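Local coordinates for protein acetyl-CoA acetyltransferase (Bacillus anthracis, PDB 3SS6) that probably catalyses the reversible thiolase condensation of two acetyl-CoA molecules into acetoacetyl-CoA and free coenzyme A, at residues P153-M158 against D286-G291; E175-V180 against A245-G250; I292-A297 against I376-V381; A323-V328 against E337-N342. All blocks are in the same frame, centred on the assembly; numbering follows the deposited sequence. Where two conformers were deposited one is given.

How the interactions relate
Interactions 2, 3 and 4 are buried, whereas interaction 1 is partly buried and reaches the second subunit. Helix 322-332 binds the group together: it carries one side of interaction 4 and also touches Q177 of interaction 2, P294 and C380 of interaction 3 and G291 of interaction 1. Interactions 1 and 3 share one connection, 286-291 running directly into 292-297. Their chemistry changes with position. Interaction 1 sets a lysine chain over a histidine ring, and interaction 2 is polar, with an asparagine bonded to a helix aspartate. Interaction 3 presses a proline onto a sheet strand, and interaction 4 meets a loop with a tyrosine ring.

Interaction 1 of 4, residues P153-M158 against D286-G291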
loop_
_atom_site.group_PDB
_atom_site.type_symbol
_atom_site.label_atom_id
_atom_site.label_comp_id
_atom_site.label_asym_id
_atom_site.label_seq_id
_atom_site.Cartn_x
_atom_site.Cartn_y
_atom_site.Cartn_z
ATOM N N PRO A 153 -9.991 -0.483 21.317
ATOM C CA PRO A 153 -8.531 -0.622 21.195
ATOM C C PRO A 153 -7.893 -1.469 22.288
ATOM O O PRO A 153 -6.727 -1.863 22.140
ATOM C CB PRO A 153 -8.028 0.824 21.298
ATOM C CG PRO A 153 -9.117 1.558 22.048
ATOM C CD PRO A 153 -10.401 0.901 21.608
ATOM N N ILE A 154 -8.632 -1.741 23.357
ATOM C CA ILE A 154 -8.123 -2.591 24.430
ATOM C C ILE A 154 -8.564 -4.041 24.219
ATOM O O ILE A 154 -7.751 -4.965 24.274
ATOM C CB ILE A 154 -8.606 -2.106 25.806
ATOM C CG1 ILE A 154 -8.191 -0.648 26.060
ATOM C CG2 ILE A 154 -8.097 -3.033 26.914
ATOM C CD1 ILE A 154 -6.720 -0.451 26.416
ATOM N N HIS A 155 -9.873 -4.232 24.058
ATOM C CA HIS A 155 -10.474 -5.562 23.915
ATOM C C HIS A 155 -10.598 -6.150 22.512
ATOM O O HIS A 155 -10.858 -7.337 22.355
ATOM C CB HIS A 155 -11.824 -5.582 24.624
ATOM C CG HIS A 155 -11.763 -5.061 26.024
ATOM N ND1 HIS A 155 -11.219 -5.785 27.063
ATOM C CD2 HIS A 155 -12.154 -3.879 26.553
ATOM C CE1 HIS A 155 -11.287 -5.074 28.173
ATOM N NE2 HIS A 155 -11.850 -3.914 27.891
ATOM N N HIS A 156 -10.410 -5.315 21.502
ATOM C CA HIS A 156 -10.454 -5.747 20.108
ATOM C C HIS A 156 -11.755 -6.435 19.730
ATOM O O HIS A 156 -11.758 -7.499 19.100
ATOM C CB HIS A 156 -9.244 -6.621 19.795
ATOM C CG HIS A 156 -7.943 -5.942 20.082
ATOM N ND1 HIS A 156 -7.463 -4.904 19.310
ATOM C CD2 HIS A 156 -7.043 -6.120 21.077
ATOM C CE1 HIS A 156 -6.312 -4.486 19.808
ATOM N NE2 HIS A 156 -6.036 -5.207 20.880
ATOM N N ILE A 157 -12.861 -5.812 20.121
ATOM C CA ILE A 157 -14.185 -6.229 19.674
ATOM C C ILE A 157 -14.871 -5.035 19.044
ATOM O O ILE A 157 -14.603 -3.894 19.423
ATOM C CB ILE A 157 -15.039 -6.737 20.839
ATOM C CG1 ILE A 157 -15.178 -5.648 21.905
ATOM C CG2 ILE A 157 -14.421 -8.001 21.433
ATOM C CD1 ILE A 157 -15.918 -6.093 23.142
ATOM N N MET A 158 -15.748 -5.285 18.074
ATOM C CA MET A 158 -16.414 -4.188 17.380
ATOM C C MET A 158 -17.495 -3.553 18.260
ATOM O O MET A 158 -18.026 -4.192 19.163
ATOM C CB MET A 158 -17.025 -4.681 16.066
ATOM C CG MET A 158 -16.038 -5.374 15.141
ATOM S SD MET A 158 -14.679 -4.312 14.587
ATOM C CE MET A 158 -15.547 -3.081 13.628
ATOM N N ASP A 286 -17.599 0.572 31.798
ATOM C CA ASP A 286 -16.935 -0.588 31.187
ATOM C C ASP A 286 -16.983 -0.497 29.656
ATOM O O ASP A 286 -18.061 -0.450 29.069
ATOM C CB ASP A 286 -17.636 -1.872 31.646
ATOM C CG ASP A 286 -16.980 -3.140 31.109
ATOM O OD1 ASP A 286 -16.059 -3.053 30.266
ATOM O OD2 ASP A 286 -17.398 -4.240 31.535
ATOM N N PRO A 287 -15.811 -0.477 28.998
ATOM C CA PRO A 287 -15.808 -0.363 27.530
ATOM C C PRO A 287 -16.615 -1.478 26.855
ATOM O O PRO A 287 -17.149 -1.280 25.759
ATOM C CB PRO A 287 -14.323 -0.524 27.166
ATOM C CG PRO A 287 -13.578 -0.159 28.412
ATOM C CD PRO A 287 -14.450 -0.578 29.558
ATOM N N LYS A 288 -16.702 -2.636 27.504
ATOM C CA LYS A 288 -17.415 -3.774 26.921
ATOM C C LYS A 288 -18.922 -3.546 26.833
ATOM O O LYS A 288 -19.620 -4.248 26.094
ATOM C CB LYS A 288 -17.106 -5.063 27.678
ATOM C CG LYS A 288 -15.690 -5.566 27.462
ATOM C CD LYS A 288 -15.456 -6.833 28.251
ATOM C CE LYS A 288 -14.018 -7.297 28.138
ATOM N NZ LYS A 288 -13.779 -8.519 28.957
ATOM N N ILE A 289 -19.416 -2.574 27.592
ATOM C CA ILE A 289 -20.812 -2.142 27.471
ATOM C C ILE A 289 -20.890 -0.624 27.356
ATOM O O ILE A 289 -21.739 0.026 27.989
ATOM C CB ILE A 289 -21.653 -2.624 28.667
ATOM C CG1 ILE A 289 -20.925 -2.319 29.981
ATOM C CG2 ILE A 289 -21.923 -4.121 28.550
ATOM C CD1 ILE A 289 -21.829 -2.365 31.208
ATOM N N MET A 290 -20.001 -0.065 26.533
ATOM C CA MET A 290 -19.897 1.382 26.352
ATOM C C MET A 290 -21.239 2.061 26.068
ATOM O O MET A 290 -21.414 3.242 26.360
ATOM C CB MET A 290 -18.880 1.723 25.248
ATOM C CG MET A 290 -19.279 1.273 23.840
ATOM S SD MET A 290 -20.219 2.542 22.975
ATOM C CE MET A 290 -20.988 1.540 21.685
ATOM N N GLY A 291 -22.190 1.314 25.514
ATOM C CA GLY A 291 -23.440 1.907 25.082
ATOM C C GLY A 291 -24.287 2.459 26.217
ATOM O O GLY A 291 -25.168 3.280 25.979
#
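K288, the lysine that lies over H155, donates its backbone N-H to D286 OD1, with K288 N to D286 OD1 at 2.9 Å, an Asx turn that opens the 3-10 segment 287-291. The donor sits above the carboxylate plane, 59° out of it, while D286 O accepts from the backbone N of I289. Within the thiolase fold this joins the loop before helix 159-170 to the connection between strand 275-284 and helix 294-305. The main contact is a CH-pi interaction: K288 CE stands 3.6 Å from the centroid of the H155 imidazole, 24° off the ring normal. The ring atom nearest to that methylene is ND1, with K288 CE to H155 ND1 at 3.4 Å. Beyond CG the lysine chain is fully extended, which carries CE across the ring at about a right angle to the histidine side chain. I154 CG2 packs on the opposite face, 3.9 Å above the ring plane, so the imidazole is held between two aliphatic groups. P287 lies at the ring edge and also packs on L74 of the second subunit, while N165 of helix 159-170 bonds to K288 O. Lower on the lysine chain, I157 CD1 reaches K288 CG at 4.4 Å.

Interaction 2 of 4, residues E175-V180 against A245-G250; sequences EEQDEV and AGNASG
The side-chain amide of N247 lies against Q177, with N247 ND2 3.7 Å from Q177 CB and the two amide planes turned 36° apart. The contact fastens the loop before strand 252-262 to helix 174-194, within the long excursion between strands 112-120 and 252-262 that forms the loop domain of thiolases. N247 ND2 donates to D178 OD1 at 3.0 Å with an N-H...O angle of 157°. It uses the syn side of that oxygen, somewhat out of the carboxylate plane, and the acceptor lies close to the plane of the amide. CG of N247 sits between the backbone N and the carbonyl carbon (chi1 61°), a torsion that directs the amide at the helix. There its rotation is fixed from several sides: ND2 also bonds to S242 O, and OD1 accepts from T244 N. The aspartate is positioned in turn by a salt bridge from D178 OD2 to R174, and Q177 NE2 is bonded to S242 OG. All three touching residues are buried. A water lies between Q177 and the backbone of N247 and can donate to either, though other acceptors compete for its protons; it is 2.7 Å from Q177 OE1 and 3.1 Å from N247 O.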
loop_
_atom_site.group_PDB
_atom_site.type_symbol
_atom_site.label_atom_id
_atom_site.label_comp_id
_atom_site.label_asym_id
_atom_site.label_seq_id
_atom_site.Cartn_x
_atom_site.Cartn_y
_atom_site.Cartn_z
ATOM N N GLU A 175 -37.432 -7.820 18.124
ATOM C CA GLU A 175 -38.588 -6.964 17.840
ATOM C C GLU A 175 -38.416 -5.552 18.403
ATOM O O GLU A 175 -38.668 -4.569 17.704
ATOM C CB GLU A 175 -39.879 -7.576 18.382
ATOM C CG GLU A 175 -41.072 -6.622 18.280
ATOM C CD GLU A 175 -42.383 -7.286 18.651
ATOM O OE1 GLU A 175 -42.649 -8.391 18.146
ATOM O OE2 GLU A 175 -43.148 -6.696 19.439
ATOM N N GLU A 176 -38.013 -5.446 19.668
ATOM C CA GLU A 176 -37.795 -4.126 20.263
ATOM C C GLU A 176 -36.804 -3.305 19.441
ATOM O O GLU A 176 -37.026 -2.128 19.171
ATOM C CB GLU A 176 -37.284 -4.239 21.702
ATOM C CG GLU A 176 -38.336 -4.680 22.705
ATOM C CD GLU A 176 -37.781 -4.836 24.113
ATOM O OE1 GLU A 176 -36.818 -5.614 24.307
ATOM O OE2 GLU A 176 -38.312 -4.173 25.029
ATOM N N GLN A 177 -35.702 -3.928 19.053
ATOM C CA GLN A 177 -34.688 -3.229 18.269
ATOM C C GLN A 177 -35.241 -2.778 16.922
ATOM O O GLN A 177 -35.006 -1.647 16.493
ATOM C CB GLN A 177 -33.468 -4.126 18.051
ATOM C CG GLN A 177 -32.706 -4.427 19.346
ATOM C CD GLN A 177 -31.640 -5.469 19.140
ATOM O OE1 GLN A 177 -30.647 -5.226 18.460
ATOM N NE2 GLN A 177 -31.851 -6.654 19.704
ATOM N N ASP A 178 -35.972 -3.668 16.259
ATOM C CA ASP A 178 -36.496 -3.353 14.938
ATOM C C ASP A 178 -37.627 -2.330 14.999
ATOM O O ASP A 178 -37.840 -1.581 14.043
ATOM C CB ASP A 178 -36.900 -4.623 14.178
ATOM C CG ASP A 178 -35.688 -5.410 13.690
ATOM O OD1 ASP A 178 -34.570 -4.847 13.749
ATOM O OD2 ASP A 178 -35.854 -6.572 13.249
ATOM N N GLU A 179 -38.348 -2.271 16.116
ATOM C CA GLU A 179 -39.383 -1.251 16.289
ATOM C C GLU A 179 -38.746 0.128 16.404
ATOM O O GLU A 179 -39.226 1.104 15.822
ATOM C CB GLU A 179 -40.238 -1.525 17.529
ATOM C CG GLU A 179 -41.296 -0.458 17.769
ATOM C CD GLU A 179 -42.143 -0.722 19.001
ATOM O OE1 GLU A 179 -42.873 -1.736 19.020
ATOM O OE2 GLU A 179 -42.084 0.087 19.950
ATOM N N VAL A 180 -37.660 0.198 17.167
ATOM C CA VAL A 180 -36.914 1.442 17.311
ATOM C C VAL A 180 -36.307 1.850 15.972
ATOM O O VAL A 180 -36.320 3.030 15.610
ATOM C CB VAL A 180 -35.817 1.321 18.386
ATOM C CG1 VAL A 180 -34.789 2.448 18.247
ATOM C CG2 VAL A 180 -36.456 1.342 19.766
ATOM N N ALA A 245 -27.512 -4.826 10.396
ATOM C CA ALA A 245 -27.209 -3.566 9.723
ATOM C C ALA A 245 -28.415 -2.631 9.751
ATOM O O ALA A 245 -28.263 -1.410 9.733
ATOM C CB ALA A 245 -26.782 -3.817 8.292
ATOM N N GLY A 246 -29.613 -3.207 9.791
ATOM C CA GLY A 246 -30.833 -2.418 9.757
ATOM C C GLY A 246 -31.175 -1.746 11.072
ATOM O O GLY A 246 -31.813 -0.699 11.084
ATOM N N ASN A 247 -30.771 -2.339 12.191
ATOM C CA ASN A 247 -31.077 -1.707 13.474
ATOM C C ASN A 247 -29.844 -1.105 14.138
ATOM O O ASN A 247 -29.835 -0.827 15.340
ATOM C CB ASN A 247 -31.859 -2.645 14.413
ATOM C CG ASN A 247 -31.098 -3.906 14.755
ATOM O OD1 ASN A 247 -29.877 -3.886 14.909
ATOM N ND2 ASN A 247 -31.821 -5.010 14.902
ATOM N N ALA A 248 -28.810 -0.901 13.327
ATOM C CA ALA A 248 -27.594 -0.237 13.770
ATOM C C ALA A 248 -27.495 1.081 13.022
ATOM O O ALA A 248 -28.067 1.225 11.947
ATOM C CB ALA A 248 -26.389 -1.103 13.467
ATOM N N SER A 249 -26.783 2.048 13.586
ATOM C CA SER A 249 -26.571 3.299 12.864
ATOM C C SER A 249 -25.665 3.032 11.667
ATOM O O SER A 249 -24.993 2.007 11.608
ATOM C CB SER A 249 -25.945 4.347 13.782
ATOM O OG SER A 249 -24.680 3.908 14.240
ATOM N N GLY A 250 -25.635 3.958 10.719
ATOM C CA GLY A 250 -24.781 3.775 9.562
ATOM C C GLY A 250 -23.386 4.338 9.745
ATOM O O GLY A 250 -23.024 4.852 10.819
HETATM O O HOH W 1 -29.571 -2.838 17.702
#

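Interaction 3 of 4, residues I292-A297 against I376-V381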
loop_
_atom_site.group_PDB
_atom_site.type_symbol
_atom_site.label_atom_id
_atom_site.label_comp_id
_atom_site.label_asym_id
_atom_site.label_seq_id
_atom_site.Cartn_x
_atom_site.Cartn_y
_atom_site.Cartn_z
ATOM N N ILE A 292 -24.012 2.011 27.442
ATOM C CA ILE A 292 -24.781 2.432 28.624
ATOM C C ILE A 292 -24.320 3.780 29.192
ATOM O O ILE A 292 -24.949 4.339 30.097
ATOM C CB ILE A 292 -24.716 1.379 29.742
ATOM C CG1 ILE A 292 -25.904 1.525 30.694
ATOM C CG2 ILE A 292 -23.393 1.477 30.507
ATOM C CD1 ILE A 292 -27.252 1.341 30.008
ATOM N N GLY A 293 -23.211 4.292 28.672
ATOM C CA GLY A 293 -22.669 5.558 29.145
ATOM C C GLY A 293 -23.660 6.670 29.466
ATOM O O GLY A 293 -23.517 7.346 30.484
ATOM N N PRO A 294 -24.645 6.903 28.584
ATOM C CA PRO A 294 -25.553 8.020 28.870
ATOM C C PRO A 294 -26.280 7.912 30.216
ATOM O O PRO A 294 -26.642 8.945 30.764
ATOM C CB PRO A 294 -26.549 7.973 27.707
ATOM C CG PRO A 294 -25.734 7.365 26.565
ATOM C CD PRO A 294 -24.861 6.340 27.234
ATOM N N ALA A 295 -26.492 6.708 30.743
ATOM C CA ALA A 295 -27.231 6.592 32.005
ATOM C C ALA A 295 -26.523 7.310 33.166
ATOM O O ALA A 295 -27.079 8.241 33.760
ATOM C CB ALA A 295 -27.528 5.122 32.344
ATOM N N PRO A 296 -25.288 6.893 33.495
ATOM C CA PRO A 296 -24.601 7.621 34.567
ATOM C C PRO A 296 -24.285 9.079 34.208
ATOM O O PRO A 296 -24.243 9.910 35.115
ATOM C CB PRO A 296 -23.305 6.821 34.771
ATOM C CG PRO A 296 -23.116 6.063 33.500
ATOM C CD PRO A 296 -24.502 5.741 33.015
ATOM N N ALA A 297 -24.054 9.382 32.931
ATOM C CA ALA A 297 -23.770 10.763 32.536
ATOM C C ALA A 297 -24.984 11.644 32.784
ATOM O O ALA A 297 -24.871 12.739 33.335
ATOM C CB ALA A 297 -23.346 10.838 31.070
ATOM N N ILE A 376 -32.088 17.718 26.977
ATOM C CA ILE A 376 -30.893 16.947 27.307
ATOM C C ILE A 376 -30.411 16.270 26.042
ATOM O O ILE A 376 -31.196 15.609 25.360
ATOM C CB ILE A 376 -31.199 15.852 28.341
ATOM C CG1 ILE A 376 -31.727 16.471 29.636
ATOM C CG2 ILE A 376 -29.954 15.023 28.613
ATOM C CD1 ILE A 376 -32.193 15.427 30.672
ATOM N N ALA A 377 -29.125 16.429 25.728
ATOM C CA ALA A 377 -28.523 15.692 24.626
ATOM C C ALA A 377 -27.416 14.816 25.207
ATOM O O ALA A 377 -26.590 15.283 25.987
ATOM C CB ALA A 377 -27.961 16.636 23.576
ATOM N N SER A 378 -27.390 13.547 24.826
ATOM C CA SER A 378 -26.428 12.634 25.431
ATOM C C SER A 378 -26.093 11.496 24.495
ATOM O O SER A 378 -26.925 11.075 23.697
ATOM C CB SER A 378 -27.004 12.073 26.740
ATOM O OG SER A 378 -26.076 11.226 27.403
ATOM N N LEU A 379 -24.871 10.989 24.595
ATOM C CA LEU A 379 -24.508 9.858 23.749
ATOM C C LEU A 379 -23.413 9.000 24.338
ATOM O O LEU A 379 -22.629 9.475 25.149
ATOM C CB LEU A 379 -24.159 10.331 22.332
ATOM C CG LEU A 379 -22.867 11.082 22.029
ATOM C CD1 LEU A 379 -22.871 11.406 20.545
ATOM C CD2 LEU A 379 -22.751 12.355 22.855
ATOM N N CYS A 380 -23.391 7.728 23.929
ATOM C CA CYS A 380 -22.375 6.782 24.360
ATOM C C CYS A 380 -21.133 7.022 23.516
ATOM O O CYS A 380 -21.188 7.682 22.477
ATOM C CB CYS A 380 -22.852 5.332 24.200
ATOM S SG CYS A 380 -23.150 4.833 22.454
ATOM N N VAL A 381 -20.014 6.488 23.981
ATOM C CA VAL A 381 -18.715 6.747 23.375
ATOM C C VAL A 381 -17.897 5.468 23.390
ATOM O O VAL A 381 -17.781 4.822 24.431
ATOM C CB VAL A 381 -17.961 7.811 24.196
ATOM C CG1 VAL A 381 -16.581 8.084 23.600
ATOM C CG2 VAL A 381 -18.789 9.086 24.295
#
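P294 turns the CB-CG-CD edge of its ring onto strand 374-381, and nearly all the close contact between 292-297 and 376-381 comes from this one residue. Three ring carbons are used in turn along the strand. CB meets the hydroxyl of S378, with P294 CB to S378 OG at 3.3 Å. CG rests on the peptide between L379 and C380, 3.6 Å from L379 C and 3.5 Å from C380 N. CD reaches the side chain of C380, P294 CD to C380 CB being 3.8 Å. The proline therefore packs mainly on the backbone, at a position where L379 turns its own side chain away. In the thiolase C-terminal half, helix 294-305 lies on one face of the large mixed sheet; L379, on the other face, packs on T355 of helix 352-370 and M95 of helix 93-107. S378 OG, anti to its own N (chi1 -177°), is bonded to V387 O of the neighbouring strand 385-393, so the hydroxyl beneath the proline is satisfied within the sheet. Away from the ring the fit is looser. A297, one turn further along the helix, also directs its methyl at the strand, but A297 CB stays 4.6 Å from S378 OG. I292 points away and packs on A327 of helix 322-332 instead. Neither side of the contact faces solvent: the touching residues are all buried, and V328 of helix 322-332 packs against P294 as well.

Interaction 4 of 4, residues A323-V328 against E337-N342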
loop_
_atom_site.group_PDB
_atom_site.type_symbol
_atom_site.label_atom_id
_atom_site.label_comp_id
_atom_site.label_asym_id
_atom_site.label_seq_id
_atom_site.Cartn_x
_atom_site.Cartn_y
_atom_site.Cartn_z
ATOM N N ALA A 323 -30.288 -1.318 20.007
ATOM C CA ALA A 323 -30.144 -2.076 21.245
ATOM C C ALA A 323 -29.497 -1.219 22.322
ATOM O O ALA A 323 -29.854 -1.294 23.496
ATOM C CB ALA A 323 -29.302 -3.317 21.010
ATOM N N GLN A 324 -28.516 -0.425 21.912
ATOM C CA GLN A 324 -27.809 0.429 22.855
ATOM C C GLN A 324 -28.748 1.503 23.380
ATOM O O GLN A 324 -28.799 1.768 24.589
ATOM C CB GLN A 324 -26.576 1.035 22.180
ATOM C CG GLN A 324 -25.998 2.228 22.897
ATOM C CD GLN A 324 -26.549 3.554 22.398
ATOM O OE1 GLN A 324 -26.862 3.717 21.211
ATOM N NE2 GLN A 324 -26.663 4.516 23.308
ATOM N N TYR A 325 -29.512 2.113 22.477
ATOM C CA TYR A 325 -30.514 3.083 22.897
ATOM C C TYR A 325 -31.506 2.440 23.883
ATOM O O TYR A 325 -31.846 3.013 24.926
ATOM C CB TYR A 325 -31.284 3.687 21.708
ATOM C CG TYR A 325 -32.498 4.381 22.253
ATOM C CD1 TYR A 325 -32.378 5.614 22.874
ATOM C CD2 TYR A 325 -33.743 3.759 22.255
ATOM C CE1 TYR A 325 -33.465 6.233 23.453
ATOM C CE2 TYR A 325 -34.846 4.379 22.830
ATOM C CZ TYR A 325 -34.691 5.613 23.431
ATOM O OH TYR A 325 -35.768 6.240 24.013
ATOM N N LEU A 326 -31.979 1.245 23.547
ATOM C CA LEU A 326 -32.959 0.557 24.382
ATOM C C LEU A 326 -32.442 0.292 25.795
ATOM O O LEU A 326 -33.198 0.393 26.762
ATOM C CB LEU A 326 -33.429 -0.732 23.709
ATOM C CG LEU A 326 -34.422 -0.481 22.566
ATOM C CD1 LEU A 326 -34.436 -1.641 21.579
ATOM C CD2 LEU A 326 -35.825 -0.243 23.132
ATOM N N ALA A 327 -31.153 -0.029 25.918
ATOM C CA ALA A 327 -30.570 -0.247 27.240
ATOM C C ALA A 327 -30.647 1.032 28.065
ATOM O O ALA A 327 -30.995 0.996 29.243
ATOM C CB ALA A 327 -29.123 -0.730 27.128
ATOM N N VAL A 328 -30.321 2.161 27.448
ATOM C CA VAL A 328 -30.416 3.452 28.131
ATOM C C VAL A 328 -31.862 3.764 28.505
ATOM O O VAL A 328 -32.147 4.167 29.629
ATOM C CB VAL A 328 -29.858 4.596 27.265
ATOM C CG1 VAL A 328 -30.087 5.937 27.936
ATOM C CG2 VAL A 328 -28.364 4.385 27.020
ATOM N N GLU A 337 -41.805 9.066 24.086
ATOM C CA GLU A 337 -42.497 10.137 23.368
ATOM C C GLU A 337 -41.776 11.481 23.440
ATOM O O GLU A 337 -42.073 12.394 22.662
ATOM C CB GLU A 337 -43.938 10.285 23.863
ATOM C CG GLU A 337 -44.817 9.087 23.515
ATOM C CD GLU A 337 -46.282 9.279 23.905
ATOM O OE1 GLU A 337 -47.127 8.485 23.436
ATOM O OE2 GLU A 337 -46.587 10.211 24.684
ATOM N N LYS A 338 -40.835 11.595 24.375
ATOM C CA LYS A 338 -40.027 12.804 24.511
ATOM C C LYS A 338 -38.627 12.646 23.939
ATOM O O LYS A 338 -37.841 13.589 23.970
ATOM C CB LYS A 338 -39.906 13.202 25.986
ATOM C CG LYS A 338 -41.243 13.370 26.658
ATOM C CD LYS A 338 -41.206 14.388 27.779
ATOM C CE LYS A 338 -40.276 13.974 28.886
ATOM N NZ LYS A 338 -40.539 14.773 30.136
ATOM N N VAL A 339 -38.314 11.467 23.414
ATOM C CA VAL A 339 -36.929 11.159 23.037
ATOM C C VAL A 339 -36.759 10.952 21.534
ATOM O O VAL A 339 -37.529 10.231 20.925
ATOM C CB VAL A 339 -36.459 9.857 23.734
ATOM C CG1 VAL A 339 -35.002 9.567 23.376
ATOM C CG2 VAL A 339 -36.634 9.967 25.247
ATOM N N ASN A 340 -35.738 11.575 20.946
ATOM C CA ASN A 340 -35.444 11.364 19.530
ATOM C C ASN A 340 -36.700 11.521 18.667
ATOM O O ASN A 340 -37.033 10.646 17.856
ATOM C CB ASN A 340 -34.817 9.978 19.334
ATOM C CG ASN A 340 -33.475 9.849 20.034
ATOM O OD1 ASN A 340 -32.820 10.853 20.327
ATOM N ND2 ASN A 340 -33.053 8.615 20.300
ATOM N N VAL A 341 -37.385 12.647 18.832
ATOM C CA VAL A 341 -38.744 12.764 18.306
ATOM C C VAL A 341 -38.806 12.914 16.788
ATOM O O VAL A 341 -39.878 12.748 16.197
ATOM C CB VAL A 341 -39.549 13.896 18.983
ATOM C CG1 VAL A 341 -39.650 13.656 20.482
ATOM C CG2 VAL A 341 -38.931 15.259 18.683
ATOM N N ASN A 342 -37.668 13.226 16.170
ATOM C CA ASN A 342 -37.576 13.263 14.709
ATOM C C ASN A 342 -36.585 12.226 14.199
ATOM O O ASN A 342 -35.969 12.404 13.151
ATOM C CB ASN A 342 -37.187 14.659 14.217
ATOM C CG ASN A 342 -38.266 15.689 14.486
ATOM O OD1 ASN A 342 -39.447 15.424 14.293
ATOM N ND2 ASN A 342 -37.865 16.862 14.965
#
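V339 and N340 receive the ring of Y325, which extends from helix 322-332 to the loop that follows it. The two backbones stay well apart, the nearest pair of CA atoms, Y325 CA and N340 CA, being 10.2 Å from each other, and the tyrosine spans the gap. In this thiolase C-terminal half the loop runs along 314-317, the outermost strand on its side of the large sheet within the chain. At its start, 337-338 ends a 3-10 turn; K338 makes a backbone bond to L315 and its NZ bonds to A312 O. V339 comes next, its side chain approaching from the direction opposite to that of the tyrosine. Its CG1, anti to the backbone N (chi1 -178°), comes obliquely to the hydroxyl end of the ring, 3.5 Å from Y325 OH and 3.7 Å from Y325 CE1. V339 CB is also near, 3.7 Å from Y325 OH. The hydroxyl has its polar partner elsewhere, in E329 one turn along the same helix, so the valine meets it by packing alone. R183 of helix 174-194 is bonded to V339 O. N340 takes a left-handed helical conformation (phi 49°) and makes a second backbone hydrogen bond to L315. Its side chain slides past the tyrosine in the opposite direction, the amide plane turned 49° from the ring. Its ND2 donates to I317 O at the end of strand 314-317, and the same nitrogen lies obliquely beside the ring, with N340 ND2 4.0 Å from both Y325 CD1 and Y325 CE1.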